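Local coordinates for oligogalacturonate lyase (Vibrio parahaemolyticus RIMD 2210633, PDB 3C5M), which probably cleaves short pectin-derived oligogalacturonates by a lyase reaction, using a seven-bladed beta-propeller that carries a manganese ion, at residues Ile266-Pro271 and Ser295-Asp300; Phe96-Lys99 and Asn103-Lys106; Val21-Leu26 and Lys334-Ser339. All blocks are in the same frame, centred on the assembly; numbering follows the deposited sequence.

Overall arrangement
Two kinds of join, one of them met twice, illustrate a seven-bladed beta-propeller. Contact 2 lies within one blade, between adjacent strands of its sheet, whereas contacts 1 and 3 each pack one blade against the next. The last two flank a common blade: strand 296-301 serves contact 1 and strand 334-337 serves contact 3. Their centres are about 22 Å apart, yet Asp300 OD1 packs at 4.0 Å from His338 CD2. Asp300 also ties this region to the manganese site of His287, Gln350, His353 and His355, its OD2 accepting a hydrogen bond from His355 N. Contact 2 lies away from that site, across the chain's centre from contact 1, with about 29 Å between centres.

Contact 1. Residues Ile266-Pro271 and Ser295-Asp300; sequences IYKANP and SLMVGD
Met297, present as selenomethionine, reaches from its strand to Ile266 on the neighbouring blade, and its path shows how one long, flexible side chain can bridge two sheets that share no hydrogen bond here. The backbones are far apart, with 10.4 Å between Ile266 CA and Met297 CA. From CB the chain heads toward the other blade; neither CB nor CG comes close to 266-271, and both serve as the arm. CG lies anti to the carbonyl carbon (chi1 -74°), and the extended chain beyond it delivers SE to the other sheet. There SE sits against both branches of Ile266, 4.0 Å from CD1 and 4.1 Å from CG2, as the two chains overlap head to tail. The terminal CE goes further, approaching Lys268 CE at 4.3 Å. That lysine, also extended, comes from the other sheet and meets Met297 only near its end; NZ makes a weak hydrogen bond to Gly294 O. Leu288 of strand 285-290 touches both Ile266 and Met297, while Ala253 of strand 252-258 also packs on Met297. The contact thus lies between two consecutive blades, strand 264-269 facing strand 296-301, with the Met297 side chain about 11 Å from that of the manganese ligand His287.

Contact 2. Residues Phe96-Lys99 and Asn103-Lys106; sequences FYVK and NLMK
Phe96 and Leu104 form the tightly packed part of a hairpin whose strands, 94-99 and 103-108, are the two middle ones of a four-stranded antiparallel propeller blade. Both side chains are buried and pack on Leu139 of strand 138-145, and Leu104 CD2 meets the edge of the phenyl ring, 4.2 Å from Phe96 CD2. Lys106 runs together with Phe96 in one direction: with CG anti to the backbone N (chi1 -173°), its methylenes cover the ring, CG standing 3.8 Å from the Phe96 centroid in a CH-pi contact, while its end turns away. On the other face Met105 repeats the pattern, its CG lying over the Tyr97 ring, 4.1 Å from the centroid, before the chain bends away. Two hydrogen bonds close the backbone pair, Met105 N to Tyr97 O at 2.7 Å and Tyr97 N to Met105 O at 3.1 Å.

Toward the turn the side chains draw apart, although Lys99 N gives Asn103 O a straight bond (171°). Val98 CG2 and Leu104 CG are 4.5 Å apart, and the partly exposed Lys99 and Asn103 turn to other partners, Asn103 OD1 to Thr119 OG1. Lys99 NZ donates to Tyr97 OH at 2.7 Å, in the plane of the ring, and forms a salt bridge with Asp81, while the Tyr97 hydroxyl also bonds Glu114. The hairpin thus joins aliphatic-aromatic cover to a polar network whose acidic members probably offset the lysine's charge.

Contact 3. Residues Val21-Leu26 and Lys334-Ser339; sequences VKVTRL and KLCKHS
Val21 and Cys336 have the nearest CA atoms, 5.9 Å apart, of two segments in different sheets, and no hydrogen bond joins 21-26 to 334-339. From there the chains separate, and Leu26 and Ser339 end far apart. Leu335 departs from the extended conformation (psi -69°), bending the edge strand where Val21 meets it. The Val21 side chain points at this bend and lies roughly perpendicular to that of Leu335; its CG1, anti to the backbone N (chi1 175°), meets Leu335 CD2 at 3.5 Å. Two residues further along the strand, Val23 uses its other branch: CG2 rests 3.8 Å from Cys336 SG and 3.9 Å from Cys336 CB, so this one methyl meets both atoms. Strand 22-25 pairs with C-terminal strand 376-381, the closure by both chain ends often called molecular Velcro in beta-propellers, and Ala380 of that strand also touches Cys336. All four residues that meet are buried, and their side chains are aliphatic or sulfur-bearing. The one polar atom in the contact is Leu335 O, which lies against Val21 and accepts a hydrogen bond from Thr19 OG1. The two blades are therefore joined here by apolar packing, with the polar link through Thr19 supplied from just outside the segments.

Contact 1. Residues Ile266-Pro271 and Ser295-Asp300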
ATOM      1  N   ILE A 266     -14.445 -10.657  -4.703  1.00 44.14           N
ATOM      2  CA  ILE A 266     -13.020 -10.851  -4.486  1.00 41.46           C
ATOM      3  C   ILE A 266     -12.579 -12.149  -5.150  1.00 46.19           C
ATOM      4  O   ILE A 266     -13.311 -13.134  -5.155  1.00 40.33           O
ATOM      5  CB  ILE A 266     -12.698 -10.932  -2.992  1.00 41.56           C
ATOM      6  CG1 ILE A 266     -13.244  -9.698  -2.275  1.00 39.77           C
ATOM      7  CG2 ILE A 266     -11.198 -11.047  -2.795  1.00 46.93           C
ATOM      8  CD1 ILE A 266     -13.050  -9.711  -0.769  1.00 33.94           C
ATOM      9  N   TYR A 267     -11.372 -12.147  -5.699  1.00 44.64           N
ATOM     10  CA  TYR A 267     -10.845 -13.314  -6.382  1.00 45.93           C
ATOM     11  C   TYR A 267      -9.430 -13.624  -5.946  1.00 42.15           C
ATOM     12  O   TYR A 267      -8.673 -12.719  -5.622  1.00 41.04           O
ATOM     13  CB  TYR A 267     -10.855 -13.071  -7.894  1.00 53.88           C
ATOM     14  CG  TYR A 267     -12.109 -13.513  -8.605  1.00 62.16           C
ATOM     15  CD1 TYR A 267     -12.259 -14.831  -9.037  1.00 66.20           C
ATOM     16  CD2 TYR A 267     -13.147 -12.620  -8.850  1.00 62.41           C
ATOM     17  CE1 TYR A 267     -13.412 -15.245  -9.698  1.00 64.52           C
ATOM     18  CE2 TYR A 267     -14.303 -13.027  -9.507  1.00 61.59           C
ATOM     19  CZ  TYR A 267     -14.428 -14.337  -9.929  1.00 65.68           C
ATOM     20  OH  TYR A 267     -15.566 -14.738 -10.588  1.00 66.51           O
ATOM     21  N   LYS A 268      -9.081 -14.906  -5.935  1.00 50.47           N
ATOM     22  CA  LYS A 268      -7.730 -15.344  -5.584  1.00 47.54           C
ATOM     23  C   LYS A 268      -7.164 -16.084  -6.789  1.00 44.82           C
ATOM     24  O   LYS A 268      -7.785 -17.010  -7.298  1.00 46.93           O
ATOM     25  CB  LYS A 268      -7.744 -16.292  -4.378  1.00 57.80           C
ATOM     26  CG  LYS A 268      -7.744 -15.618  -3.007  1.00 62.41           C
ATOM     27  CD  LYS A 268      -7.652 -16.653  -1.871  1.00 62.94           C
ATOM     28  CE  LYS A 268      -7.627 -15.983  -0.491  1.00 59.44           C
ATOM     29  NZ  LYS A 268      -7.751 -16.960   0.627  1.00 55.35           N
ATOM     30  N   ALA A 269      -5.986 -15.670  -7.242  1.00 46.00           N
ATOM     31  CA  ALA A 269      -5.337 -16.305  -8.384  1.00 44.09           C
ATOM     32  C   ALA A 269      -4.076 -17.046  -7.940  1.00 45.41           C
ATOM     33  O   ALA A 269      -3.242 -16.488  -7.238  1.00 47.48           O
ATOM     34  CB  ALA A 269      -4.980 -15.260  -9.420  1.00 38.34           C
ATOM     35  N   ASN A 270      -3.938 -18.302  -8.355  1.00 46.05           N
ATOM     36  CA  ASN A 270      -2.767 -19.108  -8.016  1.00 48.36           C
ATOM     37  C   ASN A 270      -1.580 -18.638  -8.867  1.00 49.48           C
ATOM     38  O   ASN A 270      -1.635 -18.729 -10.088  1.00 56.25           O
ATOM     39  CB  ASN A 270      -3.060 -20.579  -8.306  1.00 53.88           C
ATOM     40  CG  ASN A 270      -1.937 -21.495  -7.877  1.00 51.39           C
ATOM     41  OD1 ASN A 270      -0.794 -21.341  -8.306  1.00 53.92           O
ATOM     42  ND2 ASN A 270      -2.258 -22.462  -7.029  1.00 56.27           N
ATOM     43  N   PRO A 271      -0.493 -18.143  -8.239  1.00 50.15           N
ATOM     44  CA  PRO A 271       0.691 -17.659  -8.965  1.00 50.81           C
ATOM     45  C   PRO A 271       1.391 -18.684  -9.859  1.00 58.50           C
ATOM     46  O   PRO A 271       2.004 -18.326 -10.873  1.00 54.68           O
ATOM     47  CB  PRO A 271       1.589 -17.144  -7.846  1.00 41.29           C
ATOM     48  CG  PRO A 271       1.226 -18.015  -6.703  1.00 50.32           C
ATOM     49  CD  PRO A 271      -0.270 -18.071  -6.785  1.00 50.87           C
ATOM     50  N   SER A 295      -6.812 -15.450   5.443  1.00 35.87           N
ATOM     51  CA  SER A 295      -8.010 -15.926   6.122  1.00 36.63           C
ATOM     52  C   SER A 295      -8.884 -14.753   6.579  1.00 40.64           C
ATOM     53  O   SER A 295     -10.086 -14.898   6.786  1.00 39.65           O
ATOM     54  CB  SER A 295      -7.618 -16.781   7.326  1.00 29.15           C
ATOM     55  OG  SER A 295      -6.702 -16.104   8.160  1.00 35.33           O
ATOM     56  N   LEU A 296      -8.261 -13.593   6.743  1.00 45.99           N
ATOM     57  CA  LEU A 296      -8.955 -12.385   7.153  1.00 44.83           C
ATOM     58  C   LEU A 296      -8.684 -11.278   6.155  1.00 47.96           C
ATOM     59  O   LEU A 296      -7.631 -11.252   5.526  1.00 54.70           O
ATOM     60  CB  LEU A 296      -8.465 -11.930   8.515  1.00 40.94           C
ATOM     61  CG  LEU A 296      -8.920 -12.795   9.673  1.00 46.26           C
ATOM     62  CD1 LEU A 296      -8.185 -12.360  10.923  1.00 46.85           C
ATOM     63  CD2 LEU A 296     -10.427 -12.672   9.857  1.00 34.95           C
HETATM   64  N   MSE A 297      -9.630 -10.362   6.011  1.00 46.87           N
HETATM   65  CA  MSE A 297      -9.438  -9.244   5.104  1.00 49.93           C
HETATM   66  C   MSE A 297     -10.085  -8.005   5.680  1.00 45.35           C
HETATM   67  O   MSE A 297     -11.061  -8.093   6.423  1.00 49.18           O
HETATM   68  CB  MSE A 297     -10.019  -9.545   3.720  1.00 47.56           C
HETATM   69  CG  MSE A 297      -9.181 -10.526   2.905  1.00 62.78           C
HETATM   70 SE   MSE A 297      -9.593 -10.575   0.981  1.00 72.47          SE
HETATM   71  CE  MSE A 297      -8.273 -11.839   0.391  1.00 58.06           C
ATOM     72  N   VAL A 298      -9.534  -6.848   5.347  1.00 36.22           N
ATOM     73  CA  VAL A 298     -10.095  -5.613   5.844  1.00 37.00           C
ATOM     74  C   VAL A 298     -10.397  -4.686   4.687  1.00 31.79           C
ATOM     75  O   VAL A 298      -9.679  -4.676   3.693  1.00 28.47           O
ATOM     76  CB  VAL A 298      -9.144  -4.940   6.839  1.00 28.61           C
ATOM     77  CG1 VAL A 298      -7.891  -4.498   6.145  1.00 23.47           C
ATOM     78  CG2 VAL A 298      -9.846  -3.784   7.505  1.00 45.29           C
ATOM     79  N   GLY A 299     -11.473  -3.914   4.824  1.00 38.10           N
ATOM     80  CA  GLY A 299     -11.869  -3.000   3.768  1.00 44.26           C
ATOM     81  C   GLY A 299     -12.244  -1.580   4.165  1.00 43.12           C
ATOM     82  O   GLY A 299     -12.632  -1.291   5.293  1.00 40.39           O
ATOM     83  N   ASP A 300     -12.156  -0.693   3.185  1.00 52.27           N
ATOM     84  CA  ASP A 300     -12.442   0.724   3.357  1.00 48.05           C
ATOM     85  C   ASP A 300     -13.817   1.171   2.907  1.00 48.60           C
ATOM     86  O   ASP A 300     -14.018   1.409   1.718  1.00 59.40           O
ATOM     87  CB  ASP A 300     -11.435   1.534   2.559  1.00 52.53           C
ATOM     88  CG  ASP A 300     -10.442   2.193   3.419  1.00 44.10           C
ATOM     89  OD1 ASP A 300     -10.816   2.499   4.567  1.00 55.48           O
ATOM     90  OD2 ASP A 300      -9.312   2.417   2.945  1.00 37.94           O
TER

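Contact 2. Residues Phe96-Lys99 and Asn103-Lys106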
ATOM      1  N   PHE A  96      13.229   1.445   4.402  1.00 18.95           N
ATOM      2  CA  PHE A  96      13.593   2.095   3.147  1.00 20.71           C
ATOM      3  C   PHE A  96      12.555   3.126   2.741  1.00 27.80           C
ATOM      4  O   PHE A  96      11.360   2.962   3.014  1.00 29.50           O
ATOM      5  CB  PHE A  96      13.688   1.075   2.000  1.00 23.83           C
ATOM      6  CG  PHE A  96      14.759   0.040   2.176  1.00 36.65           C
ATOM      7  CD1 PHE A  96      14.653  -0.940   3.161  1.00 29.37           C
ATOM      8  CD2 PHE A  96      15.864   0.024   1.329  1.00 36.20           C
ATOM      9  CE1 PHE A  96      15.633  -1.927   3.300  1.00 33.70           C
ATOM     10  CE2 PHE A  96      16.850  -0.958   1.458  1.00 39.70           C
ATOM     11  CZ  PHE A  96      16.736  -1.939   2.446  1.00 33.59           C
ATOM     12  N   TYR A  97      13.008   4.183   2.075  1.00 28.41           N
ATOM     13  CA  TYR A  97      12.099   5.206   1.590  1.00 29.16           C
ATOM     14  C   TYR A  97      12.771   5.998   0.486  1.00 27.54           C
ATOM     15  O   TYR A  97      13.981   5.937   0.337  1.00 21.84           O
ATOM     16  CB  TYR A  97      11.687   6.148   2.717  1.00 32.94           C
ATOM     17  CG  TYR A  97      12.707   7.207   3.041  1.00 32.40           C
ATOM     18  CD1 TYR A  97      13.863   6.886   3.756  1.00 39.95           C
ATOM     19  CD2 TYR A  97      12.506   8.542   2.653  1.00 32.87           C
ATOM     20  CE1 TYR A  97      14.805   7.868   4.086  1.00 32.31           C
ATOM     21  CE2 TYR A  97      13.436   9.535   2.971  1.00 29.13           C
ATOM     22  CZ  TYR A  97      14.583   9.191   3.687  1.00 38.22           C
ATOM     23  OH  TYR A  97      15.514  10.157   3.997  1.00 39.43           O
ATOM     24  N   VAL A  98      11.976   6.732  -0.287  1.00 23.75           N
ATOM     25  CA  VAL A  98      12.500   7.533  -1.376  1.00 23.66           C
ATOM     26  C   VAL A  98      12.441   9.016  -1.037  1.00 34.33           C
ATOM     27  O   VAL A  98      11.412   9.529  -0.585  1.00 31.14           O
ATOM     28  CB  VAL A  98      11.708   7.301  -2.668  1.00 20.06           C
ATOM     29  CG1 VAL A  98      12.224   8.214  -3.767  1.00 15.34           C
ATOM     30  CG2 VAL A  98      11.817   5.848  -3.081  1.00 14.75           C
ATOM     31  N   LYS A  99      13.551   9.710  -1.269  1.00 34.80           N
ATOM     32  CA  LYS A  99      13.614  11.132  -0.978  1.00 34.52           C
ATOM     33  C   LYS A  99      13.850  11.919  -2.258  1.00 29.44           C
ATOM     34  O   LYS A  99      14.669  11.533  -3.091  1.00 27.46           O
ATOM     35  CB  LYS A  99      14.742  11.426   0.032  1.00 38.03           C
ATOM     36  CG  LYS A  99      14.666  12.835   0.631  1.00 34.99           C
ATOM     37  CD  LYS A  99      15.888  13.193   1.451  1.00 37.25           C
ATOM     38  CE  LYS A  99      15.517  13.788   2.797  1.00 22.92           C
ATOM     39  NZ  LYS A  99      14.841  12.775   3.666  1.00 26.13           N
ATOM     40  N   ASN A 103      16.485   9.578  -4.903  1.00 27.40           N
ATOM     41  CA  ASN A 103      17.302   8.644  -4.160  1.00 26.50           C
ATOM     42  C   ASN A 103      16.580   7.645  -3.279  1.00 26.49           C
ATOM     43  O   ASN A 103      15.842   8.034  -2.385  1.00 31.53           O
ATOM     44  CB  ASN A 103      18.262   9.433  -3.279  1.00 24.89           C
ATOM     45  CG  ASN A 103      18.873  10.626  -4.001  1.00 37.47           C
ATOM     46  OD1 ASN A 103      19.631  10.476  -4.968  1.00 28.43           O
ATOM     47  ND2 ASN A 103      18.531  11.827  -3.533  1.00 42.24           N
ATOM     48  N   LEU A 104      16.820   6.358  -3.527  1.00 22.04           N
ATOM     49  CA  LEU A 104      16.236   5.283  -2.739  1.00 17.29           C
ATOM     50  C   LEU A 104      17.126   5.225  -1.516  1.00 24.21           C
ATOM     51  O   LEU A 104      18.326   5.007  -1.657  1.00 35.24           O
ATOM     52  CB  LEU A 104      16.351   3.958  -3.477  1.00 20.99           C
ATOM     53  CG  LEU A 104      15.224   2.950  -3.243  1.00 33.07           C
ATOM     54  CD1 LEU A 104      15.635   1.618  -3.855  1.00 34.18           C
ATOM     55  CD2 LEU A 104      14.930   2.776  -1.762  1.00 34.28           C
HETATM   56  N   MSE A 105      16.562   5.402  -0.324  1.00 26.55           N
HETATM   57  CA  MSE A 105      17.355   5.398   0.910  1.00 24.16           C
HETATM   58  C   MSE A 105      17.148   4.189   1.788  1.00 25.22           C
HETATM   59  O   MSE A 105      16.072   3.604   1.818  1.00 29.03           O
HETATM   60  CB  MSE A 105      17.018   6.617   1.757  1.00 21.56           C
HETATM   61  CG  MSE A 105      16.983   7.894   0.995  1.00 27.32           C
HETATM   62 SE   MSE A 105      18.724   8.317   0.269  1.00 50.92          SE
HETATM   63  CE  MSE A 105      19.721   8.395   1.991  1.00 30.57           C
ATOM     64  N   LYS A 106      18.191   3.837   2.519  1.00 27.88           N
ATOM     65  CA  LYS A 106      18.143   2.729   3.454  1.00 29.88           C
ATOM     66  C   LYS A 106      18.587   3.349   4.770  1.00 30.01           C
ATOM     67  O   LYS A 106      19.675   3.927   4.850  1.00 30.37           O
ATOM     68  CB  LYS A 106      19.120   1.625   3.061  1.00 33.79           C
ATOM     69  CG  LYS A 106      18.961   0.399   3.930  1.00 18.22           C
ATOM     70  CD  LYS A 106      20.145  -0.501   3.812  1.00 32.75           C
ATOM     71  CE  LYS A 106      19.997  -1.728   4.681  1.00 27.53           C
ATOM     72  NZ  LYS A 106      21.278  -2.479   4.717  1.00 26.46           N
TER

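Contact 3. Residues Val21-Leu26 and Lys334-Ser339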
ATOM      1  N   VAL A  21     -16.841  -1.527  19.493  1.00 48.06           N
ATOM      2  CA  VAL A  21     -15.449  -1.940  19.362  1.00 44.36           C
ATOM      3  C   VAL A  21     -14.498  -0.851  19.852  1.00 41.95           C
ATOM      4  O   VAL A  21     -14.738   0.340  19.643  1.00 37.94           O
ATOM      5  CB  VAL A  21     -15.120  -2.296  17.905  1.00 41.22           C
ATOM      6  CG1 VAL A  21     -13.644  -2.591  17.774  1.00 42.09           C
ATOM      7  CG2 VAL A  21     -15.938  -3.492  17.470  1.00 27.56           C
ATOM      8  N   LYS A  22     -13.426  -1.257  20.526  1.00 38.20           N
ATOM      9  CA  LYS A  22     -12.460  -0.288  21.035  1.00 41.26           C
ATOM     10  C   LYS A  22     -11.528   0.215  19.940  1.00 42.70           C
ATOM     11  O   LYS A  22     -11.064  -0.549  19.089  1.00 43.56           O
ATOM     12  CB  LYS A  22     -11.628  -0.883  22.177  1.00 37.21           C
ATOM     13  CG  LYS A  22     -12.356  -0.951  23.502  1.00 36.55           C
ATOM     14  CD  LYS A  22     -11.451  -1.360  24.647  1.00 36.27           C
ATOM     15  CE  LYS A  22     -11.026  -2.809  24.562  1.00 31.67           C
ATOM     16  NZ  LYS A  22     -10.104  -3.168  25.685  1.00 47.14           N
ATOM     17  N   VAL A  23     -11.273   1.516  19.971  1.00 38.03           N
ATOM     18  CA  VAL A  23     -10.406   2.164  19.003  1.00 36.41           C
ATOM     19  C   VAL A  23      -9.503   3.122  19.745  1.00 42.85           C
ATOM     20  O   VAL A  23      -9.963   3.957  20.525  1.00 43.83           O
ATOM     21  CB  VAL A  23     -11.185   2.991  17.992  1.00 26.43           C
ATOM     22  CG1 VAL A  23     -10.219   3.697  17.086  1.00 22.04           C
ATOM     23  CG2 VAL A  23     -12.121   2.104  17.203  1.00 30.92           C
ATOM     24  N   THR A  24      -8.210   3.026  19.484  1.00 45.71           N
ATOM     25  CA  THR A  24      -7.277   3.891  20.166  1.00 39.65           C
ATOM     26  C   THR A  24      -6.478   4.753  19.193  1.00 33.90           C
ATOM     27  O   THR A  24      -6.004   4.271  18.176  1.00 40.73           O
ATOM     28  CB  THR A  24      -6.386   3.025  21.105  1.00 40.78           C
ATOM     29  OG1 THR A  24      -5.146   3.691  21.366  1.00 35.42           O
ATOM     30  CG2 THR A  24      -6.163   1.657  20.507  1.00 41.49           C
ATOM     31  N   ARG A  25      -6.373   6.043  19.509  1.00 35.31           N
ATOM     32  CA  ARG A  25      -5.663   7.023  18.682  1.00 35.13           C
ATOM     33  C   ARG A  25      -4.201   7.113  19.147  1.00 38.70           C
ATOM     34  O   ARG A  25      -3.939   7.365  20.322  1.00 42.72           O
ATOM     35  CB  ARG A  25      -6.342   8.391  18.823  1.00 25.75           C
ATOM     36  CG  ARG A  25      -5.981   9.395  17.754  1.00 39.63           C
ATOM     37  CD  ARG A  25      -6.323  10.817  18.167  1.00 42.32           C
ATOM     38  NE  ARG A  25      -5.494  11.263  19.286  1.00 49.77           N
ATOM     39  CZ  ARG A  25      -5.975  11.631  20.465  1.00 46.60           C
ATOM     40  NH1 ARG A  25      -7.283  11.611  20.680  1.00 42.94           N
ATOM     41  NH2 ARG A  25      -5.146  12.008  21.429  1.00 52.34           N
ATOM     42  N   LEU A  26      -3.255   6.913  18.229  1.00 33.46           N
ATOM     43  CA  LEU A  26      -1.836   6.946  18.566  1.00 22.41           C
ATOM     44  C   LEU A  26      -1.187   8.322  18.485  1.00 30.17           C
ATOM     45  O   LEU A  26      -0.335   8.664  19.306  1.00 25.78           O
ATOM     46  CB  LEU A  26      -1.060   5.998  17.653  1.00 26.76           C
ATOM     47  CG  LEU A  26      -1.285   4.487  17.718  1.00 26.81           C
ATOM     48  CD1 LEU A  26      -1.327   4.054  19.161  1.00 10.49           C
ATOM     49  CD2 LEU A  26      -2.558   4.108  17.016  1.00 37.39           C
ATOM     50  N   LYS A 334     -18.978  -5.293   9.962  1.00 31.42           N
ATOM     51  CA  LYS A 334     -18.509  -3.957  10.310  1.00 30.95           C
ATOM     52  C   LYS A 334     -17.685  -4.012  11.579  1.00 31.99           C
ATOM     53  O   LYS A 334     -18.183  -4.453  12.605  1.00 27.61           O
ATOM     54  CB  LYS A 334     -19.680  -3.003  10.524  1.00 38.14           C
ATOM     55  CG  LYS A 334     -20.475  -2.674   9.271  1.00 48.65           C
ATOM     56  CD  LYS A 334     -21.448  -1.529   9.553  1.00 49.41           C
ATOM     57  CE  LYS A 334     -22.252  -1.124   8.321  1.00 56.20           C
ATOM     58  NZ  LYS A 334     -23.173  -2.193   7.814  1.00 62.37           N
ATOM     59  N   LEU A 335     -16.432  -3.562  11.512  1.00 35.44           N
ATOM     60  CA  LEU A 335     -15.543  -3.585  12.685  1.00 44.07           C
ATOM     61  C   LEU A 335     -15.846  -2.382  13.557  1.00 44.05           C
ATOM     62  O   LEU A 335     -16.350  -2.496  14.670  1.00 46.60           O
ATOM     63  CB  LEU A 335     -14.065  -3.521  12.265  1.00 49.77           C
ATOM     64  CG  LEU A 335     -13.010  -4.190  13.163  1.00 51.74           C
ATOM     65  CD1 LEU A 335     -11.634  -3.603  12.864  1.00 35.32           C
ATOM     66  CD2 LEU A 335     -13.359  -4.003  14.622  1.00 55.22           C
ATOM     67  N   CYS A 336     -15.508  -1.215  13.040  1.00 45.99           N
ATOM     68  CA  CYS A 336     -15.752   0.011  13.757  1.00 40.55           C
ATOM     69  C   CYS A 336     -15.981   1.018  12.669  1.00 38.12           C
ATOM     70  O   CYS A 336     -16.255   0.655  11.524  1.00 35.00           O
ATOM     71  CB  CYS A 336     -14.548   0.410  14.615  1.00 38.74           C
ATOM     72  SG  CYS A 336     -13.097   0.917  13.676  1.00 41.00           S
ATOM     73  N   LYS A 337     -15.843   2.283  13.017  1.00 38.57           N
ATOM     74  CA  LYS A 337     -16.083   3.336  12.059  1.00 40.07           C
ATOM     75  C   LYS A 337     -14.841   4.205  11.906  1.00 36.17           C
ATOM     76  O   LYS A 337     -14.216   4.558  12.895  1.00 40.41           O
ATOM     77  CB  LYS A 337     -17.292   4.139  12.552  1.00 38.35           C
ATOM     78  CG  LYS A 337     -17.913   5.067  11.545  1.00 48.12           C
ATOM     79  CD  LYS A 337     -19.351   5.447  11.918  1.00 49.64           C
ATOM     80  CE  LYS A 337     -19.454   6.220  13.238  1.00 53.33           C
ATOM     81  NZ  LYS A 337     -19.416   5.326  14.434  1.00 45.03           N
ATOM     82  N   HIS A 338     -14.467   4.519  10.666  1.00 36.95           N
ATOM     83  CA  HIS A 338     -13.304   5.368  10.417  1.00 42.79           C
ATOM     84  C   HIS A 338     -13.736   6.803  10.143  1.00 40.22           C
ATOM     85  O   HIS A 338     -12.991   7.739  10.412  1.00 42.40           O
ATOM     86  CB  HIS A 338     -12.446   4.825   9.247  1.00 44.18           C
ATOM     87  CG  HIS A 338     -13.125   4.848   7.910  1.00 42.95           C
ATOM     88  ND1 HIS A 338     -13.431   6.019   7.245  1.00 39.86           N
ATOM     89  CD2 HIS A 338     -13.544   3.841   7.107  1.00 40.84           C
ATOM     90  CE1 HIS A 338     -14.009   5.729   6.090  1.00 34.31           C
ATOM     91  NE2 HIS A 338     -14.090   4.414   5.982  1.00 26.31           N
ATOM     92  N   SER A 339     -14.946   6.968   9.614  1.00 43.85           N
ATOM     93  CA  SER A 339     -15.505   8.293   9.322  1.00 48.24           C
ATOM     94  C   SER A 339     -14.474   9.275   8.797  1.00 46.12           C
ATOM     95  O   SER A 339     -14.183  10.281   9.442  1.00 43.26           O
ATOM     96  CB  SER A 339     -16.150   8.894  10.580  1.00 43.96           C
ATOM     97  OG  SER A 339     -17.257   8.125  11.023  1.00 43.14           O
TER